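Local coordinates for protein SusD homolog (Bacteroides ovatus, PDB 4F53) that probably binds glycans, perhaps mucin O-glycans, at the cell surface as a SusD/RagB-family outer-membrane lipoprotein, at residues A212-N217 against Q222-E227; A157-D162 against L202-R207; A231-A236 against F342-G347; R207-A212 against Y449-Y454. All coordinates share one frame; numbering follows the deposited sequence. Where two conformers were deposited one is given.

Contact 1: residues A212-N217 against Q222-E227. With CA (calcium ion), chain D.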
loop_
_atom_site.group_PDB
_atom_site.type_symbol
_atom_site.label_atom_id
_atom_site.label_comp_id
_atom_site.label_asym_id
_atom_site.label_seq_id
_atom_site.Cartn_x
_atom_site.Cartn_y
_atom_site.Cartn_z
ATOM N N ALA A 212 15.815 -15.302 7.851
ATOM C CA ALA A 212 16.733 -16.446 7.760
ATOM C C ALA A 212 16.008 -17.786 8.013
ATOM O O ALA A 212 15.296 -17.935 9.011
ATOM C CB ALA A 212 17.870 -16.278 8.766
ATOM N N GLY A 213 16.165 -18.712 7.076
ATOM C CA GLY A 213 15.609 -20.060 7.148
ATOM C C GLY A 213 14.109 -20.182 6.962
ATOM O O GLY A 213 13.555 -21.267 7.185
ATOM N N PHE A 214 13.426 -19.105 6.541
ATOM C CA PHE A 214 11.981 -19.183 6.350
ATOM C C PHE A 214 11.621 -20.173 5.239
ATOM O O PHE A 214 12.199 -20.146 4.145
ATOM C CB PHE A 214 11.350 -17.799 6.052
ATOM C CG PHE A 214 9.872 -17.868 5.699
ATOM C CD1 PHE A 214 8.928 -18.239 6.649
ATOM C CD2 PHE A 214 9.442 -17.651 4.396
ATOM C CE1 PHE A 214 7.581 -18.321 6.324
ATOM C CE2 PHE A 214 8.093 -17.740 4.071
ATOM C CZ PHE A 214 7.169 -18.058 5.039
ATOM N N ASN A 215 10.643 -21.019 5.527
ATOM C CA ASN A 215 10.096 -21.966 4.571
ATOM C C ASN A 215 8.658 -22.313 4.962
ATOM O O ASN A 215 8.289 -22.192 6.127
ATOM C CB ASN A 215 10.973 -23.245 4.435
ATOM C CG ASN A 215 10.903 -24.154 5.636
ATOM O OD1 ASN A 215 10.100 -25.090 5.685
ATOM N ND2 ASN A 215 11.682 -23.839 6.661
ATOM N N VAL A 216 7.854 -22.706 3.968
ATOM C CA VAL A 216 6.475 -23.167 4.115
ATOM C C VAL A 216 6.469 -24.578 3.545
ATOM O O VAL A 216 6.590 -24.743 2.328
ATOM C CB VAL A 216 5.418 -22.246 3.443
ATOM C CG1 VAL A 216 4.005 -22.741 3.716
ATOM C CG2 VAL A 216 5.567 -20.809 3.907
ATOM N N ASN A 217 6.396 -25.598 4.432
ATOM C CA ASN A 217 6.432 -27.017 4.072
ATOM C C ASN A 217 7.672 -27.333 3.213
ATOM O O ASN A 217 7.559 -28.041 2.196
ATOM C CB ASN A 217 5.137 -27.434 3.351
ATOM C CG ASN A 217 3.890 -27.150 4.145
ATOM O OD1 ASN A 217 3.851 -27.364 5.352
ATOM N ND2 ASN A 217 2.847 -26.653 3.486
ATOM N N GLN A 222 12.696 -18.065 -2.061
ATOM C CA GLN A 222 13.151 -18.229 -3.443
ATOM C C GLN A 222 12.249 -19.211 -4.226
ATOM O O GLN A 222 11.823 -18.887 -5.337
ATOM C CB GLN A 222 14.614 -18.741 -3.481
ATOM C CG GLN A 222 15.054 -19.138 -4.888
ATOM C CD GLN A 222 16.461 -19.622 -5.003
ATOM O OE1 GLN A 222 17.180 -19.788 -4.022
ATOM N NE2 GLN A 222 16.863 -19.908 -6.229
ATOM N N GLN A 223 11.980 -20.388 -3.638
ATOM C CA GLN A 223 11.176 -21.451 -4.244
ATOM C C GLN A 223 9.739 -21.010 -4.498
ATOM O O GLN A 223 9.205 -21.293 -5.564
ATOM C CB GLN A 223 11.188 -22.712 -3.364
ATOM C CG GLN A 223 10.444 -23.913 -3.965
ATOM C CD GLN A 223 10.642 -25.196 -3.188
ATOM O OE1 GLN A 223 11.541 -25.326 -2.337
ATOM N NE2 GLN A 223 9.827 -26.192 -3.502
ATOM N N LEU A 224 9.112 -20.337 -3.523
ATOM C CA LEU A 224 7.728 -19.859 -3.653
ATOM C C LEU A 224 7.631 -18.846 -4.797
ATOM O O LEU A 224 6.721 -18.927 -5.613
ATOM C CB LEU A 224 7.244 -19.240 -2.321
ATOM C CG LEU A 224 7.124 -20.228 -1.132
ATOM C CD1 LEU A 224 7.122 -19.492 0.184
ATOM C CD2 LEU A 224 5.888 -21.124 -1.269
ATOM N N ALA A 225 8.616 -17.944 -4.887
ATOM C CA ALA A 225 8.702 -16.912 -5.911
ATOM C C ALA A 225 8.887 -17.543 -7.307
ATOM O O ALA A 225 8.157 -17.191 -8.233
ATOM C CB ALA A 225 9.850 -15.987 -5.592
ATOM N N GLU A 226 9.824 -18.504 -7.435
ATOM C CA GLU A 226 10.101 -19.230 -8.688
ATOM C C GLU A 226 8.886 -20.028 -9.159
ATOM O O GLU A 226 8.594 -20.014 -10.360
ATOM C CB GLU A 226 11.313 -20.144 -8.544
ATOM C CG GLU A 226 12.615 -19.369 -8.387
ATOM C CD GLU A 226 13.875 -20.187 -8.189
ATOM O OE1 GLU A 226 13.786 -21.421 -7.986
ATOM O OE2 GLU A 226 14.969 -19.590 -8.300
ATOM N N GLU A 227 8.156 -20.672 -8.226
ATOM C CA GLU A 227 6.942 -21.443 -8.544
ATOM C C GLU A 227 5.839 -20.544 -9.090
ATOM O O GLU A 227 5.179 -20.910 -10.049
ATOM C CB GLU A 227 6.413 -22.166 -7.294
ATOM C CG GLU A 227 7.133 -23.457 -6.950
ATOM C CD GLU A 227 6.660 -24.138 -5.678
ATOM O OE1 GLU A 227 5.734 -23.617 -5.015
ATOM O OE2 GLU A 227 7.208 -25.215 -5.358
HETATM CA CA CA D . 3.296 -28.720 7.137
HETATM O O HOH W 1 2.069 -28.288 9.568
HETATM O O HOH W 2 1.038 -27.514 7.320
HETATM O O HOH W 3 5.634 -29.814 6.530
#
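A short antiparallel beta hairpin, strands 215-216 and 219-220, leads straight into helix 221-231, and in this contact segment 212-217, which holds the weakly bonded first strand, packs on that helix. Leu224 points from the helix toward this segment and is met by two residues, Phe214 and Val216. The approach is loose. Val216 CG2 lies 4.2 Å from Leu224 CD1, and Phe214 CE2 is 4.4 Å from the same methyl, which meets the ring obliquely. All three side chains also touch Leu160 of helix 152-173, so the contact is part of an apolar cluster that includes Leu160. No hydrogen bond crosses between the segments. Some polar side chains bond within their own segment. Asn215 ND2 returns to Gly213 O at 3.2 Å, and Gly213 O lies close to the plane of the Asn215 amide. On the helix, Gln222 NE2 donates to Glu226 OE2 at 2.8 Å, almost straight at 173°. The turn beyond the strand carries a calcium ion. Asn217 holds CG beside its backbone N (chi1 -56°), and from there the amide reaches the ion. Its two ends divide the work: ND2 donates to Glu161 OE1, and OD1 binds the calcium at 2.3 Å, beside three water ligands.

Contact 2: residues A157-D162 against L202-R207; sequences AKMLED and LRMAMR
No flat group lies between Met204 and its partners Met159 and Leu160, so there are no stacked faces or edges here. The contact is made by aliphatic chains of two packed helices, 152-173 and 190-207. The methionines are selenomethionines, with selenium in place of sulfur. Met204 carries the contact, touching both partners. It reaches across with CG beside its backbone N, and its chain bends at the last torsion (chi3 63°). This bend turns the methyl CE onto Met159, at 3.7 Å from Met159 CB. Met204 CE also lies 3.9 Å from Met159 SE. The two side chains cross at about a right angle. Met159 starts toward the other helix but then runs away from it as an extended chain. Leu160 meets both ends of the Met204 side chain, CB and CE. Leu160 CD2 is 3.9 Å from Met204 CB, and Leu160 CG is equally 3.9 Å from Met204 CE, the two chains sliding past each other in opposite directions. Helix 110-131 adds Leu125 against Met204, while Leu224 of helix 221-231 touches Leu160. The charged neighbours look elsewhere: Lys158 NZ pairs with Asp162 OD2 at 2.7 Å, on the oxygen's syn side. With all three touching residues buried and no polar bond between them, these segments meet by apolar packing, probably driven by burial of the side chains.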
loop_
_atom_site.group_PDB
_atom_site.type_symbol
_atom_site.label_atom_id
_atom_site.label_comp_id
_atom_site.label_asym_id
_atom_site.label_seq_id
_atom_site.Cartn_x
_atom_site.Cartn_y
_atom_site.Cartn_z
ATOM N N ALA A 157 2.682 -18.276 6.887
ATOM C CA ALA A 157 2.768 -19.698 6.544
ATOM C C ALA A 157 1.388 -20.271 6.201
ATOM O O ALA A 157 1.266 -20.968 5.193
ATOM C CB ALA A 157 3.410 -20.491 7.672
ATOM N N LYS A 158 0.348 -19.950 7.000
ATOM C CA LYS A 158 -1.008 -20.429 6.717
ATOM C C LYS A 158 -1.526 -19.813 5.392
ATOM O O LYS A 158 -2.009 -20.545 4.532
ATOM C CB LYS A 158 -1.965 -20.143 7.880
ATOM C CG LYS A 158 -3.377 -20.603 7.588
ATOM C CD LYS A 158 -4.327 -20.499 8.767
ATOM C CE LYS A 158 -5.762 -20.312 8.310
ATOM N NZ LYS A 158 -6.238 -21.391 7.388
HETATM N N MSE A 159 -1.357 -18.501 5.203
HETATM C CA MSE A 159 -1.766 -17.799 3.988
HETATM C C MSE A 159 -1.126 -18.387 2.748
HETATM O O MSE A 159 -1.827 -18.626 1.763
HETATM C CB MSE A 159 -1.400 -16.297 4.055
HETATM C CG MSE A 159 -2.311 -15.474 4.974
HETATM SE SE MSE A 159 -1.648 -13.634 5.033
HETATM C CE MSE A 159 -3.173 -12.944 5.960
ATOM N N LEU A 160 0.200 -18.625 2.789
ATOM C CA LEU A 160 0.946 -19.138 1.633
ATOM C C LEU A 160 0.512 -20.565 1.297
ATOM O O LEU A 160 0.319 -20.879 0.120
ATOM C CB LEU A 160 2.472 -19.027 1.819
ATOM C CG LEU A 160 3.050 -17.620 1.510
ATOM C CD1 LEU A 160 4.408 -17.399 2.216
ATOM C CD2 LEU A 160 3.196 -17.387 -0.018
ATOM N N GLU A 161 0.249 -21.388 2.323
ATOM C CA GLU A 161 -0.213 -22.760 2.155
ATOM C C GLU A 161 -1.640 -22.781 1.565
ATOM O O GLU A 161 -1.925 -23.581 0.675
ATOM C CB GLU A 161 -0.158 -23.474 3.502
ATOM C CG GLU A 161 -0.642 -24.911 3.463
ATOM C CD GLU A 161 -0.333 -25.730 4.702
ATOM O OE1 GLU A 161 0.680 -25.444 5.380
ATOM O OE2 GLU A 161 -1.093 -26.685 4.977
ATOM N N ASP A 162 -2.531 -21.924 2.074
ATOM C CA ASP A 162 -3.896 -21.826 1.559
ATOM C C ASP A 162 -3.899 -21.252 0.138
ATOM O O ASP A 162 -4.660 -21.734 -0.708
ATOM C CB ASP A 162 -4.805 -20.993 2.498
ATOM C CG ASP A 162 -5.082 -21.661 3.848
ATOM O OD1 ASP A 162 -4.850 -22.898 3.971
ATOM O OD2 ASP A 162 -5.473 -20.948 4.789
ATOM N N LEU A 202 4.071 -14.313 -5.216
ATOM C CA LEU A 202 5.380 -13.685 -5.460
ATOM C C LEU A 202 5.577 -12.486 -4.529
ATOM O O LEU A 202 6.661 -12.309 -3.998
ATOM C CB LEU A 202 5.490 -13.270 -6.953
ATOM C CG LEU A 202 6.692 -12.444 -7.397
ATOM C CD1 LEU A 202 7.996 -13.247 -7.305
ATOM C CD2 LEU A 202 6.497 -11.967 -8.805
ATOM N N ARG A 203 4.530 -11.691 -4.306
ATOM C CA ARG A 203 4.584 -10.528 -3.409
ATOM C C ARG A 203 4.913 -10.988 -1.971
ATOM O O ARG A 203 5.812 -10.448 -1.353
ATOM C CB ARG A 203 3.267 -9.716 -3.448
ATOM C CG ARG A 203 3.228 -8.614 -2.363
ATOM C CD ARG A 203 1.831 -8.127 -2.077
ATOM N NE ARG A 203 1.379 -7.153 -3.075
ATOM C CZ ARG A 203 0.182 -6.572 -3.044
ATOM N NH1 ARG A 203 -0.685 -6.873 -2.084
ATOM N NH2 ARG A 203 -0.143 -5.659 -3.952
HETATM N N MSE A 204 4.267 -12.053 -1.510
HETATM C CA MSE A 204 4.490 -12.588 -0.172
HETATM C C MSE A 204 5.832 -13.327 -0.049
HETATM O O MSE A 204 6.442 -13.244 1.001
HETATM C CB MSE A 204 3.335 -13.483 0.225
HETATM C CG MSE A 204 2.044 -12.696 0.365
HETATM SE SE MSE A 204 0.647 -13.836 1.033
HETATM C CE MSE A 204 1.385 -14.265 2.721
ATOM N N ALA A 205 6.299 -13.997 -1.113
ATOM C CA ALA A 205 7.599 -14.656 -1.098
ATOM C C ALA A 205 8.687 -13.604 -1.010
ATOM O O ALA A 205 9.548 -13.706 -0.139
ATOM C CB ALA A 205 7.782 -15.506 -2.349
HETATM N N MSE A 206 8.602 -12.538 -1.834
HETATM C CA MSE A 206 9.577 -11.440 -1.807
HETATM C C MSE A 206 9.605 -10.732 -0.418
HETATM O O MSE A 206 10.676 -10.385 0.091
HETATM C CB MSE A 206 9.280 -10.426 -2.915
HETATM C CG MSE A 206 10.486 -9.564 -3.249
HETATM SE SE MSE A 206 11.964 -10.669 -3.939
HETATM C CE MSE A 206 11.017 -11.462 -5.520
ATOM N N ARG A 207 8.445 -10.565 0.191
ATOM C CA ARG A 207 8.285 -9.975 1.528
ATOM C C ARG A 207 9.123 -10.681 2.624
ATOM O O ARG A 207 9.672 -10.026 3.526
ATOM C CB ARG A 207 6.803 -10.059 1.944
ATOM C CG ARG A 207 6.495 -9.243 3.209
ATOM C CD ARG A 207 6.071 -7.846 2.845
ATOM N NE ARG A 207 4.634 -7.776 2.519
ATOM C CZ ARG A 207 4.092 -7.221 1.436
ATOM N NH1 ARG A 207 4.864 -6.686 0.490
ATOM N NH2 ARG A 207 2.779 -7.117 1.329
#

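Contact 3: residues A231-A236 against F342-G347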
loop_
_atom_site.group_PDB
_atom_site.type_symbol
_atom_site.label_atom_id
_atom_site.label_comp_id
_atom_site.label_asym_id
_atom_site.label_seq_id
_atom_site.Cartn_x
_atom_site.Cartn_y
_atom_site.Cartn_z
ATOM N N ALA A 231 4.242 -20.760 -12.785
ATOM C CA ALA A 231 2.813 -21.076 -12.934
ATOM C C ALA A 231 2.078 -20.008 -13.769
ATOM O O ALA A 231 1.197 -20.370 -14.544
ATOM C CB ALA A 231 2.157 -21.223 -11.568
ATOM N N GLY A 232 2.439 -18.727 -13.612
ATOM C CA GLY A 232 1.793 -17.659 -14.370
ATOM C C GLY A 232 1.320 -16.474 -13.551
ATOM O O GLY A 232 0.276 -16.538 -12.896
ATOM N N VAL A 233 2.089 -15.370 -13.612
ATOM C CA VAL A 233 1.766 -14.121 -12.912
ATOM C C VAL A 233 1.186 -13.118 -13.943
ATOM O O VAL A 233 1.063 -13.461 -15.119
ATOM C CB VAL A 233 3.013 -13.538 -12.147
ATOM C CG1 VAL A 233 3.403 -14.421 -10.964
ATOM C CG2 VAL A 233 4.212 -13.299 -13.082
HETATM N N MSE A 234 0.833 -11.896 -13.501
HETATM C CA MSE A 234 0.394 -10.809 -14.381
HETATM C C MSE A 234 1.567 -10.394 -15.270
HETATM O O MSE A 234 2.652 -10.160 -14.737
HETATM C CB MSE A 234 -0.055 -9.594 -13.552
HETATM C CG MSE A 234 -1.289 -9.813 -12.737
HETATM SE SE MSE A 234 -1.442 -8.226 -11.584
HETATM C CE MSE A 234 -2.917 -8.821 -10.551
ATOM N N THR A 235 1.380 -10.301 -16.606
ATOM C CA THR A 235 2.487 -9.890 -17.501
ATOM C C THR A 235 2.081 -8.711 -18.404
ATOM O O THR A 235 2.941 -8.094 -19.028
ATOM C CB THR A 235 2.996 -11.065 -18.374
ATOM O OG1 THR A 235 1.920 -11.510 -19.175
ATOM C CG2 THR A 235 3.562 -12.244 -17.554
ATOM N N ALA A 236 0.791 -8.437 -18.526
ATOM C CA ALA A 236 0.302 -7.344 -19.366
ATOM C C ALA A 236 -0.405 -6.327 -18.490
ATOM O O ALA A 236 -0.958 -6.715 -17.455
ATOM C CB ALA A 236 -0.650 -7.887 -20.437
ATOM N N PHE A 342 8.350 -5.399 -11.300
ATOM C CA PHE A 342 9.345 -4.903 -10.342
ATOM C C PHE A 342 9.685 -5.959 -9.290
ATOM O O PHE A 342 10.839 -6.043 -8.869
ATOM C CB PHE A 342 8.899 -3.590 -9.688
ATOM C CG PHE A 342 8.925 -2.427 -10.658
ATOM C CD1 PHE A 342 10.124 -2.005 -11.235
ATOM C CD2 PHE A 342 7.761 -1.702 -10.936
ATOM C CE1 PHE A 342 10.146 -0.914 -12.110
ATOM C CE2 PHE A 342 7.799 -0.596 -11.789
ATOM C CZ PHE A 342 8.992 -0.203 -12.353
ATOM N N LEU A 343 8.710 -6.818 -8.940
ATOM C CA LEU A 343 8.958 -7.941 -8.040
ATOM C C LEU A 343 9.881 -8.957 -8.718
ATOM O O LEU A 343 10.784 -9.480 -8.075
ATOM C CB LEU A 343 7.634 -8.591 -7.625
ATOM C CG LEU A 343 6.843 -7.891 -6.498
ATOM C CD1 LEU A 343 5.430 -8.507 -6.377
ATOM C CD2 LEU A 343 7.537 -8.037 -5.165
ATOM N N ARG A 344 9.690 -9.193 -10.029
ATOM C CA ARG A 344 10.521 -10.096 -10.819
ATOM C C ARG A 344 11.894 -9.507 -10.992
ATOM O O ARG A 344 12.842 -10.262 -10.972
ATOM C CB ARG A 344 9.874 -10.418 -12.176
ATOM C CG ARG A 344 8.706 -11.371 -12.010
ATOM C CD ARG A 344 7.964 -11.511 -13.300
ATOM N NE ARG A 344 8.566 -12.545 -14.137
ATOM C CZ ARG A 344 8.101 -12.892 -15.327
ATOM N NH1 ARG A 344 7.029 -12.290 -15.828
ATOM N NH2 ARG A 344 8.697 -13.849 -16.026
ATOM N N ALA A 345 12.019 -8.164 -11.127
ATOM C CA ALA A 345 13.318 -7.477 -11.222
ATOM C C ALA A 345 14.118 -7.706 -9.936
ATOM O O ALA A 345 15.310 -7.991 -10.000
ATOM C CB ALA A 345 13.116 -5.975 -11.449
ATOM N N GLU A 346 13.443 -7.614 -8.774
ATOM C CA GLU A 346 14.062 -7.795 -7.471
ATOM C C GLU A 346 14.505 -9.255 -7.291
ATOM O O GLU A 346 15.639 -9.501 -6.874
ATOM C CB GLU A 346 13.142 -7.343 -6.332
ATOM C CG GLU A 346 13.822 -7.513 -4.979
ATOM C CD GLU A 346 13.024 -7.150 -3.747
ATOM O OE1 GLU A 346 11.926 -6.556 -3.888
ATOM O OE2 GLU A 346 13.493 -7.484 -2.633
ATOM N N GLY A 347 13.641 -10.192 -7.648
ATOM C CA GLY A 347 13.976 -11.612 -7.568
ATOM C C GLY A 347 15.154 -11.958 -8.464
ATOM O O GLY A 347 15.982 -12.781 -8.090
HETATM O O HOH W 4 5.940 -9.666 -15.293
#
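Arg344 NH1 donates to a water at 2.9 Å, and this water links helix 337-349 to the loop that follows helix 221-231. Both helices belong to the helical, TPR-like fold of the SusD family. On the loop side the water donates to Met234 O, but weakly, at 3.4 Å. The bridge therefore leans on the arginine. No direct hydrogen bond joins the two segments. The guanidinium has a firmer partner elsewhere: Arg344 NH2 donates to Met354 O. That bond and the water together restrain the turn of the flat group. The side chain starts from the helix toward the loop and bends at chi3 (86°), which carries NH1 to the loop's two branched side chains. Thr235 CG2 touches the guanidinium at its edge, near its plane, 3.9 Å from Arg344 NH1. Val233 CG2 approaches obliquely, 4.1 Å from Arg344 NH1 and 4.2 Å from Arg344 CD. Val233 is buried, whereas Thr235 is exposed. The contact thus runs from the interior to the surface. Gly232 is the first residue to leave helical backbone angles. With its phi of 131° and psi of 103°, a CB would clash with the carbonyl oxygen before it, so glycine fits here. Further on, helix 190-207 holds the loop through Ser199 OG, which accepts from Met234 N. One carboxylate oxygen, Asp239 OD2, accepts from both Thr235 N and Ala236 N.

Contact 4: residues R207-A212 against Y449-Y454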
loop_
_atom_site.group_PDB
_atom_site.type_symbol
_atom_site.label_atom_id
_atom_site.label_comp_id
_atom_site.label_asym_id
_atom_site.label_seq_id
_atom_site.Cartn_x
_atom_site.Cartn_y
_atom_site.Cartn_z
ATOM N N ARG A 207 8.445 -10.565 0.191
ATOM C CA ARG A 207 8.285 -9.975 1.528
ATOM C C ARG A 207 9.123 -10.681 2.624
ATOM O O ARG A 207 9.672 -10.026 3.526
ATOM C CB ARG A 207 6.803 -10.059 1.944
ATOM C CG ARG A 207 6.495 -9.243 3.209
ATOM C CD ARG A 207 6.071 -7.846 2.845
ATOM N NE ARG A 207 4.634 -7.776 2.519
ATOM C CZ ARG A 207 4.092 -7.221 1.436
ATOM N NH1 ARG A 207 4.864 -6.686 0.490
ATOM N NH2 ARG A 207 2.779 -7.117 1.329
ATOM N N THR A 208 9.190 -12.023 2.548
ATOM C CA THR A 208 9.853 -12.834 3.554
ATOM C C THR A 208 11.323 -13.092 3.240
ATOM O O THR A 208 11.920 -13.936 3.898
ATOM C CB THR A 208 9.121 -14.164 3.676
ATOM O OG1 THR A 208 9.200 -14.850 2.420
ATOM C CG2 THR A 208 7.662 -14.012 4.127
ATOM N N CYS A 209 11.904 -12.387 2.244
ATOM C CA CYS A 209 13.269 -12.623 1.741
ATOM C C CYS A 209 14.375 -12.330 2.784
ATOM O O CYS A 209 15.479 -12.826 2.620
ATOM C CB CYS A 209 13.513 -11.839 0.445
ATOM S SG CYS A 209 13.748 -10.060 0.701
ATOM N N TYR A 210 14.116 -11.527 3.822
ATOM C CA TYR A 210 15.163 -11.236 4.808
ATOM C C TYR A 210 15.128 -12.169 6.012
ATOM O O TYR A 210 16.083 -12.178 6.783
ATOM C CB TYR A 210 15.121 -9.780 5.280
ATOM C CG TYR A 210 15.544 -8.817 4.200
ATOM C CD1 TYR A 210 16.848 -8.819 3.710
ATOM C CD2 TYR A 210 14.633 -7.927 3.638
ATOM C CE1 TYR A 210 17.235 -7.955 2.682
ATOM C CE2 TYR A 210 15.013 -7.043 2.625
ATOM C CZ TYR A 210 16.310 -7.072 2.139
ATOM O OH TYR A 210 16.670 -6.191 1.154
ATOM N N VAL A 211 14.056 -12.944 6.165
ATOM C CA VAL A 211 13.896 -13.894 7.268
ATOM C C VAL A 211 14.763 -15.147 7.039
ATOM O O VAL A 211 14.464 -15.964 6.164
ATOM C CB VAL A 211 12.417 -14.286 7.473
ATOM C CG1 VAL A 211 12.269 -15.174 8.717
ATOM C CG2 VAL A 211 11.525 -13.056 7.555
ATOM N N ALA A 212 15.815 -15.302 7.851
ATOM C CA ALA A 212 16.733 -16.446 7.760
ATOM C C ALA A 212 16.008 -17.786 8.013
ATOM O O ALA A 212 15.296 -17.935 9.011
ATOM C CB ALA A 212 17.870 -16.278 8.766
ATOM N N TYR A 449 8.578 0.134 1.831
ATOM C CA TYR A 449 9.491 1.129 2.384
ATOM C C TYR A 449 10.151 0.560 3.662
ATOM O O TYR A 449 11.379 0.646 3.849
ATOM C CB TYR A 449 8.751 2.445 2.668
ATOM C CG TYR A 449 9.612 3.408 3.436
ATOM C CD1 TYR A 449 10.645 4.096 2.808
ATOM C CD2 TYR A 449 9.486 3.536 4.823
ATOM C CE1 TYR A 449 11.500 4.926 3.524
ATOM C CE2 TYR A 449 10.328 4.379 5.549
ATOM C CZ TYR A 449 11.331 5.077 4.892
ATOM O OH TYR A 449 12.191 5.900 5.574
ATOM N N ARG A 450 9.323 -0.036 4.526
ATOM C CA ARG A 450 9.807 -0.647 5.751
ATOM C C ARG A 450 10.736 -1.823 5.449
ATOM O O ARG A 450 11.801 -1.904 6.027
ATOM C CB ARG A 450 8.645 -1.106 6.620
ATOM C CG ARG A 450 7.832 0.046 7.205
ATOM C CD ARG A 450 6.673 -0.527 8.025
ATOM N NE ARG A 450 5.543 -0.941 7.176
ATOM C CZ ARG A 450 4.525 -1.691 7.598
ATOM N NH1 ARG A 450 4.498 -2.147 8.845
ATOM N NH2 ARG A 450 3.541 -2.005 6.775
ATOM N N ARG A 451 10.352 -2.708 4.528
ATOM C CA ARG A 451 11.134 -3.893 4.197
ATOM C C ARG A 451 12.512 -3.541 3.596
ATOM O O ARG A 451 13.521 -4.097 4.024
ATOM C CB ARG A 451 10.350 -4.808 3.217
ATOM C CG ARG A 451 11.056 -6.157 2.966
ATOM C CD ARG A 451 10.299 -7.093 2.047
ATOM N NE ARG A 451 10.069 -6.553 0.695
ATOM C CZ ARG A 451 10.901 -6.682 -0.339
ATOM N NH1 ARG A 451 12.071 -7.282 -0.190
ATOM N NH2 ARG A 451 10.588 -6.168 -1.517
ATOM N N THR A 452 12.550 -2.640 2.610
ATOM C CA THR A 452 13.787 -2.385 1.875
ATOM C C THR A 452 14.523 -1.100 2.255
ATOM O O THR A 452 15.702 -0.990 1.928
ATOM C CB THR A 452 13.456 -2.349 0.363
ATOM O OG1 THR A 452 12.674 -1.190 0.096
ATOM C CG2 THR A 452 12.715 -3.586 -0.102
ATOM N N GLY A 453 13.808 -0.123 2.834
ATOM C CA GLY A 453 14.355 1.184 3.137
ATOM C C GLY A 453 14.200 2.167 1.983
ATOM O O GLY A 453 14.666 3.301 2.066
ATOM N N TYR A 454 13.525 1.751 0.895
ATOM C CA TYR A 454 13.370 2.606 -0.286
ATOM C C TYR A 454 11.913 2.872 -0.634
ATOM O O TYR A 454 11.042 2.058 -0.317
ATOM C CB TYR A 454 14.100 1.997 -1.497
ATOM C CG TYR A 454 15.537 1.637 -1.208
ATOM C CD1 TYR A 454 16.442 2.601 -0.738
ATOM C CD2 TYR A 454 15.984 0.324 -1.329
ATOM C CE1 TYR A 454 17.764 2.269 -0.442
ATOM C CE2 TYR A 454 17.301 -0.022 -1.020
ATOM C CZ TYR A 454 18.187 0.957 -0.588
ATOM O OH TYR A 454 19.487 0.622 -0.316
#
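Arg451 packs against Arg207 and Tyr210 by van der Waals contact. It starts toward the loop, and its CD rests on the Arg207 backbone. Arg451 CD sits 3.3 Å from Arg207 O and 3.6 Å from Arg207 CA. Tyr210 crosses the arginine at about a right angle. Tyr210 CD2 is 4.0 Å from Arg451 CG, and Tyr210 CE2 is 3.6 Å from Arg451 O, which meets the ring obliquely. The ring and guanidinium planes are 29° apart, not stacked. Each flat group has a cover from its own segment: Cys209 SG lies over one face of the tyrosine ring, toward its rim, and Thr452 CG2 sits 3.5 Å above the centre of one guanidinium face of Arg451. Close polar approach is limited to Cys209 SG, 3.4 Å from Arg451 NH1, near but not a hydrogen bond. The charges are satisfied outside the segments. Arg451 NH2 pairs with Glu448 and Glu346, and Arg207 NH1 with Glu444 and Glu448. Glu448 thus stands with both arginines, which probably offsets the closeness of Arg207 NH1 to Arg451 NE, 5.2 Å. With an alanine in place of Arg451, Glu346 and Glu448 would each probably lose a salt-bridge partner, Cys209 SG its NH1 neighbour and Tyr210 the contact with CG. Both segments are helix exits. One continues into a type I turn, Thr208 to Val211; the other closes with an ST turn at Thr452 and a positive-phi Gly453. This is helix-end packing in a TPR-like helical protein.

Helix 190-207 is the common element. It supplies one side of contact 2, and its last residue opens contact 4. Contact 2 is buried and apolar where its segments touch; contact 1 has a buried apolar touch but ends at an exposed calcium ligand. The two join through the Leu160 cluster and the Asn217-Glu161 hydrogen bond. Contacts 3 and 4 are only partly buried, and an arginine leads each: a water bridge in contact 3, packing backed by outside carboxylates in contact 4. Those two meet at the Glu346-Arg451 salt bridge. Contact 1 and contact 3 use opposite ends of helix 221-231 and its exit loop. Along the chain, contacts 1 and 3 are nested within the long loop that contact 4 closes, while contact 2 precedes it.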